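Local coordinates for Rho-related gtp-binding protein RHOD (Homo sapiens, PDB 2J1L) that belongs to the Rho branch of the Ras-like small G proteins and holds GDP in the nucleotide pocket of its P-loop-containing fold, at residues Leu111-Asp114 with Asn119-Asp122; Asn123-Trp128 with Gln174-Ser179. All coordinates share one frame; numbering follows the deposited sequence.

In the fold
Both contacts pack helix 118-135 of the Ras-like fold: contact 1 sets its first turn against strand 106-114, and contact 2 sets the next turns against helix 170-179, which lies beside it on the same face of the sheet. Their centres are about 8 Å apart and they share one apolar core, in which Phe121 CE1 of contact 1 lies 3.4 Å from Met176 CB of contact 2, and Phe113 CD1 lies 3.9 Å from Ile124 CG1. Contact 1 is nearer the nucleotide: the side chain of Asp114 is about 6 Å from the bound GDP, and that of Ile124 in contact 2 about 11 Å.

Contact 1: residues Leu111-Asp114 with Asn119-Asp122; sequences LCFD and NSFD
Phe113 and Ser120 meet where strand 106-114 leads into helix 118-135, the first half of the beta-alpha-beta crossover that strand 141-146 completes in this Ras-like fold. Their CA atoms are 5.2 Å apart, and each points its CB at the other segment. Phe113, Ser120 and Phe121 carry most of the buried interface. The ring of Phe113 takes an edge-to-face contact from Phe121: CD1 of Phe121 stands 3.5 Å above the ring plane of Phe113, over its centre, with the two planes inclined at 54° and the centroids 4.9 Å apart. The two side chains lie alongside each other and point the same way. With CG of Phe121 anti to the backbone N (chi1 -176°), the CD1 edge of its ring is brought to the Phe113 face. Val168 touches both rings, and Met176 of helix 170-179 packs against Phe121, so the pair belongs to a larger apolar cluster.

Ser120 brings its hydroxyl to the edge of the Phe113 ring, near the ring plane, and to the backbone beyond. Asp114 N donates to Ser120 OG over 3.1 Å, with an N-H...O angle of 139°, so the bond is distinctly bent. OG is also bonded to the carbonyl O of Ser117, which ties the strand end to the start of the helix through one hydroxyl. Asp114 turns its carboxylate away from the helix: OD1 accepts from Thr116 N, and OD2 forms a salt bridge with Lys147, a residue of the GDP pocket. A water also joins strand to helix, donating to Cys112 O at 2.8 Å and to Ser120 O at 2.7 Å.

Contact 2: residues Asn123-Trp128 with Gln174-Ser179; sequences NIFNRW and QEMARS
Met176 reaches across to Ile124 and Phe125 where helix 170-179 runs beside helix 118-135, two helices on one face of the Ras-like alpha/beta sheet. The segment axes approach to 10.3 Å and their directions differ by 26°, so the helices are nearly parallel, and the gap is bridged mainly by side chains, with no hydrogen bond between the segments. SD of Met176 lies 3.7 Å from CB of Phe125, and its CG meets CG2 of Ile124 at 4.1 Å. The methionine first extends CG away from its backbone N (chi1 -178°), and the chain then folds at chi2 and chi3, which lays the sulfur against the base of Phe125. This is an oblique Met-aromatic contact, with SD 5.5 Å from the ring centroid and 70° off the ring normal.

Farther along, the ring of Phe125 turns its edge to the last turn of the other segment, where Ser179 O lies near the ring plane, 3.6 Å from CE1. The hydroxyl OG of Ser179 approaches CD1 and CE1 obliquely, from out of the ring plane, and donates to Met176 O, one turn back in its own helix. Behind this shell, Ile124 is packed on Leu111 and Phe113 of strand 106-114, while Val180 touches Phe125. Asn123 ND2 and Trp128 NE1 hydrogen-bond to OD2 and OD1 of Asp42, a residue of the GDP pocket. Helix 118-135 widens to a pi-type turn here, and Asn123 O accepts from both Arg127 N at 3.1 Å and Trp128 N at 2.9 Å.

Contact 1: residues Leu111-Asp114 with Asn119-Asp122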
loop_
_atom_site.group_PDB
_atom_site.type_symbol
_atom_site.label_atom_id
_atom_site.label_comp_id
_atom_site.label_asym_id
_atom_site.label_seq_id
_atom_site.Cartn_x
_atom_site.Cartn_y
_atom_site.Cartn_z
ATOM N N LEU A 111 1.028 -3.532 2.110
ATOM C CA LEU A 111 0.265 -3.252 3.314
ATOM C C LEU A 111 -0.081 -1.765 3.343
ATOM O O LEU A 111 0.783 -0.943 3.593
ATOM C CB LEU A 111 1.079 -3.606 4.554
ATOM C CG LEU A 111 1.444 -5.070 4.773
ATOM C CD1 LEU A 111 1.658 -5.338 6.290
ATOM C CD2 LEU A 111 0.387 -6.032 4.203
ATOM N N CYS A 112 -1.351 -1.450 3.119
ATOM C CA CYS A 112 -1.829 -0.077 2.938
ATOM C C CYS A 112 -2.483 0.515 4.181
ATOM O O CYS A 112 -3.186 -0.170 4.915
ATOM C CB CYS A 112 -2.879 -0.054 1.828
ATOM S SG CYS A 112 -2.218 -0.548 0.230
ATOM N N PHE A 113 -2.268 1.805 4.402
ATOM C CA PHE A 113 -3.057 2.514 5.407
ATOM C C PHE A 113 -3.361 3.953 4.985
ATOM O O PHE A 113 -2.664 4.511 4.153
ATOM C CB PHE A 113 -2.345 2.497 6.746
ATOM C CG PHE A 113 -1.098 3.318 6.768
ATOM C CD1 PHE A 113 0.124 2.761 6.391
ATOM C CD2 PHE A 113 -1.140 4.648 7.169
ATOM C CE1 PHE A 113 1.269 3.516 6.418
ATOM C CE2 PHE A 113 0.007 5.400 7.205
ATOM C CZ PHE A 113 1.217 4.837 6.821
ATOM N N ASP A 114 -4.411 4.528 5.569
ATOM C CA ASP A 114 -4.800 5.924 5.342
ATOM C C ASP A 114 -3.958 6.779 6.288
ATOM O O ASP A 114 -3.979 6.542 7.509
ATOM C CB ASP A 114 -6.300 6.037 5.647
ATOM C CG ASP A 114 -6.860 7.434 5.478
ATOM O OD1 ASP A 114 -6.076 8.408 5.475
ATOM O OD2 ASP A 114 -8.116 7.556 5.372
ATOM N N ASN A 119 -5.920 4.544 13.222
ATOM C CA ASN A 119 -6.287 3.133 13.406
ATOM C C ASN A 119 -5.735 2.208 12.328
ATOM O O ASN A 119 -5.176 1.138 12.649
ATOM C CB ASN A 119 -7.786 2.932 13.476
ATOM C CG ASN A 119 -8.224 2.563 14.843
ATOM O OD1 ASN A 119 -7.762 1.560 15.412
ATOM N ND2 ASN A 119 -9.100 3.383 15.418
ATOM N N SER A 120 -5.928 2.609 11.062
ATOM C CA SER A 120 -5.464 1.824 9.925
ATOM C C SER A 120 -3.965 1.653 10.022
ATOM O O SER A 120 -3.450 0.604 9.686
ATOM C CB SER A 120 -5.863 2.453 8.580
ATOM O OG SER A 120 -5.283 3.731 8.382
ATOM N N PHE A 121 -3.280 2.672 10.522
ATOM C CA PHE A 121 -1.846 2.592 10.739
ATOM C C PHE A 121 -1.518 1.537 11.794
ATOM O O PHE A 121 -0.788 0.582 11.523
ATOM C CB PHE A 121 -1.348 3.963 11.155
ATOM C CG PHE A 121 0.138 4.063 11.313
ATOM C CD1 PHE A 121 0.988 3.768 10.255
ATOM C CD2 PHE A 121 0.686 4.532 12.497
ATOM C CE1 PHE A 121 2.363 3.885 10.395
ATOM C CE2 PHE A 121 2.071 4.664 12.646
ATOM C CZ PHE A 121 2.908 4.338 11.597
ATOM N N ASP A 122 -2.078 1.704 12.993
ATOM C CA ASP A 122 -1.889 0.754 14.092
ATOM C C ASP A 122 -2.057 -0.689 13.632
ATOM O O ASP A 122 -1.287 -1.576 14.032
ATOM C CB ASP A 122 -2.903 1.013 15.207
ATOM C CG ASP A 122 -2.650 2.329 15.983
ATOM O OD1 ASP A 122 -1.684 3.074 15.663
ATOM O OD2 ASP A 122 -3.446 2.612 16.917
HETATM O O HOH W 1 -4.448 -0.464 7.414
#

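Contact 2: residues Asn123-Trp128 with Gln174-Ser179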
loop_
_atom_site.group_PDB
_atom_site.type_symbol
_atom_site.label_atom_id
_atom_site.label_comp_id
_atom_site.label_asym_id
_atom_site.label_seq_id
_atom_site.Cartn_x
_atom_site.Cartn_y
_atom_site.Cartn_z
ATOM N N ASN A 123 -3.067 -0.912 12.793
ATOM C CA ASN A 123 -3.410 -2.242 12.314
ATOM C C ASN A 123 -2.411 -2.864 11.335
ATOM O O ASN A 123 -2.448 -4.080 11.083
ATOM C CB ASN A 123 -4.796 -2.230 11.678
ATOM C CG ASN A 123 -5.901 -2.323 12.689
ATOM O OD1 ASN A 123 -5.685 -2.713 13.839
ATOM N ND2 ASN A 123 -7.111 -1.972 12.263
ATOM N N ILE A 124 -1.525 -2.050 10.777
ATOM C CA ILE A 124 -0.467 -2.586 9.951
ATOM C C ILE A 124 0.330 -3.495 10.863
ATOM O O ILE A 124 0.545 -4.659 10.556
ATOM C CB ILE A 124 0.424 -1.478 9.353
ATOM C CG1 ILE A 124 -0.380 -0.558 8.430
ATOM C CG2 ILE A 124 1.526 -2.067 8.535
ATOM C CD1 ILE A 124 -1.116 -1.286 7.298
ATOM N N PHE A 125 0.704 -2.966 12.015
ATOM C CA PHE A 125 1.484 -3.695 12.992
ATOM C C PHE A 125 0.648 -4.701 13.805
ATOM O O PHE A 125 1.090 -5.820 14.015
ATOM C CB PHE A 125 2.152 -2.688 13.927
ATOM C CG PHE A 125 3.198 -3.275 14.811
ATOM C CD1 PHE A 125 4.503 -3.389 14.372
ATOM C CD2 PHE A 125 2.890 -3.680 16.103
ATOM C CE1 PHE A 125 5.478 -3.910 15.181
ATOM C CE2 PHE A 125 3.865 -4.208 16.926
ATOM C CZ PHE A 125 5.163 -4.328 16.468
ATOM N N ASN A 126 -0.537 -4.316 14.279
ATOM C CA ASN A 126 -1.267 -5.173 15.237
ATOM C C ASN A 126 -1.994 -6.341 14.593
ATOM O O ASN A 126 -2.285 -7.318 15.266
ATOM C CB ASN A 126 -2.295 -4.372 16.063
ATOM C CG ASN A 126 -1.663 -3.265 16.870
ATOM O OD1 ASN A 126 -0.495 -3.325 17.186
ATOM N ND2 ASN A 126 -2.435 -2.236 17.191
ATOM N N ARG A 127 -2.297 -6.231 13.307
ATOM C CA ARG A 127 -3.244 -7.124 12.650
ATOM C C ARG A 127 -2.702 -7.684 11.313
ATOM O O ARG A 127 -2.827 -8.897 11.075
ATOM C CB ARG A 127 -4.590 -6.384 12.511
ATOM C CG ARG A 127 -5.444 -6.616 11.245
ATOM C CD ARG A 127 -6.295 -7.884 11.324
ATOM N NE ARG A 127 -7.148 -8.087 10.137
ATOM C CZ ARG A 127 -8.018 -9.094 10.001
ATOM N NH1 ARG A 127 -8.166 -9.983 10.971
ATOM N NH2 ARG A 127 -8.749 -9.218 8.895
ATOM N N TRP A 128 -2.077 -6.843 10.474
ATOM C CA TRP A 128 -1.598 -7.279 9.136
ATOM C C TRP A 128 -0.180 -7.868 9.088
ATOM O O TRP A 128 0.049 -8.827 8.351
ATOM C CB TRP A 128 -1.735 -6.167 8.086
ATOM C CG TRP A 128 -3.150 -5.667 7.952
ATOM C CD1 TRP A 128 -3.610 -4.435 8.299
ATOM C CD2 TRP A 128 -4.296 -6.406 7.491
ATOM N NE1 TRP A 128 -4.971 -4.354 8.091
ATOM C CE2 TRP A 128 -5.417 -5.541 7.582
ATOM C CE3 TRP A 128 -4.488 -7.709 7.005
ATOM C CZ2 TRP A 128 -6.705 -5.929 7.193
ATOM C CZ3 TRP A 128 -5.779 -8.102 6.622
ATOM C CH2 TRP A 128 -6.868 -7.213 6.721
ATOM N N GLN A 174 7.985 5.445 7.916
ATOM C CA GLN A 174 9.224 4.717 7.676
ATOM C C GLN A 174 9.539 3.803 8.855
ATOM O O GLN A 174 9.879 2.640 8.669
ATOM C CB GLN A 174 10.376 5.709 7.431
ATOM C CG GLN A 174 11.450 5.198 6.490
ATOM C CD GLN A 174 11.866 6.242 5.476
ATOM O OE1 GLN A 174 12.414 7.288 5.836
ATOM N NE2 GLN A 174 11.603 5.970 4.197
ATOM N N GLU A 175 9.418 4.347 10.063
ATOM C CA GLU A 175 9.551 3.567 11.295
ATOM C C GLU A 175 8.646 2.323 11.314
ATOM O O GLU A 175 9.104 1.221 11.594
ATOM C CB GLU A 175 9.227 4.430 12.523
ATOM C CG GLU A 175 10.182 5.595 12.813
ATOM C CD GLU A 175 11.659 5.182 12.881
ATOM O OE1 GLU A 175 12.323 5.135 11.818
ATOM O OE2 GLU A 175 12.164 4.930 14.002
ATOM N N MET A 176 7.362 2.506 11.025
ATOM C CA MET A 176 6.446 1.376 10.865
ATOM C C MET A 176 7.022 0.322 9.932
ATOM O O MET A 176 7.021 -0.867 10.250
ATOM C CB MET A 176 5.117 1.845 10.289
ATOM C CG MET A 176 4.052 0.740 10.112
ATOM S SD MET A 176 3.601 -0.147 11.632
ATOM C CE MET A 176 3.685 1.133 12.889
ATOM N N ALA A 177 7.510 0.765 8.780
ATOM C CA ALA A 177 8.095 -0.137 7.797
ATOM C C ALA A 177 9.231 -0.964 8.395
ATOM O O ALA A 177 9.271 -2.195 8.214
ATOM C CB ALA A 177 8.586 0.648 6.568
ATOM N N ARG A 178 10.151 -0.301 9.094
ATOM C CA ARG A 178 11.230 -1.021 9.754
ATOM C C ARG A 178 10.686 -2.037 10.757
ATOM O O ARG A 178 11.143 -3.179 10.775
ATOM C CB ARG A 178 12.249 -0.077 10.428
ATOM C CG ARG A 178 13.182 0.592 9.426
ATOM C CD ARG A 178 14.436 1.214 10.059
ATOM N NE ARG A 178 14.344 2.674 10.264
ATOM C CZ ARG A 178 14.264 3.601 9.292
ATOM N NH1 ARG A 178 14.202 4.895 9.615
ATOM N NH2 ARG A 178 14.236 3.258 8.001
ATOM N N SER A 179 9.690 -1.660 11.555
ATOM C CA SER A 179 9.264 -2.555 12.634
ATOM C C SER A 179 8.430 -3.720 12.118
ATOM O O SER A 179 8.105 -4.643 12.862
ATOM C CB SER A 179 8.560 -1.805 13.771
ATOM O OG SER A 179 7.382 -1.194 13.327
#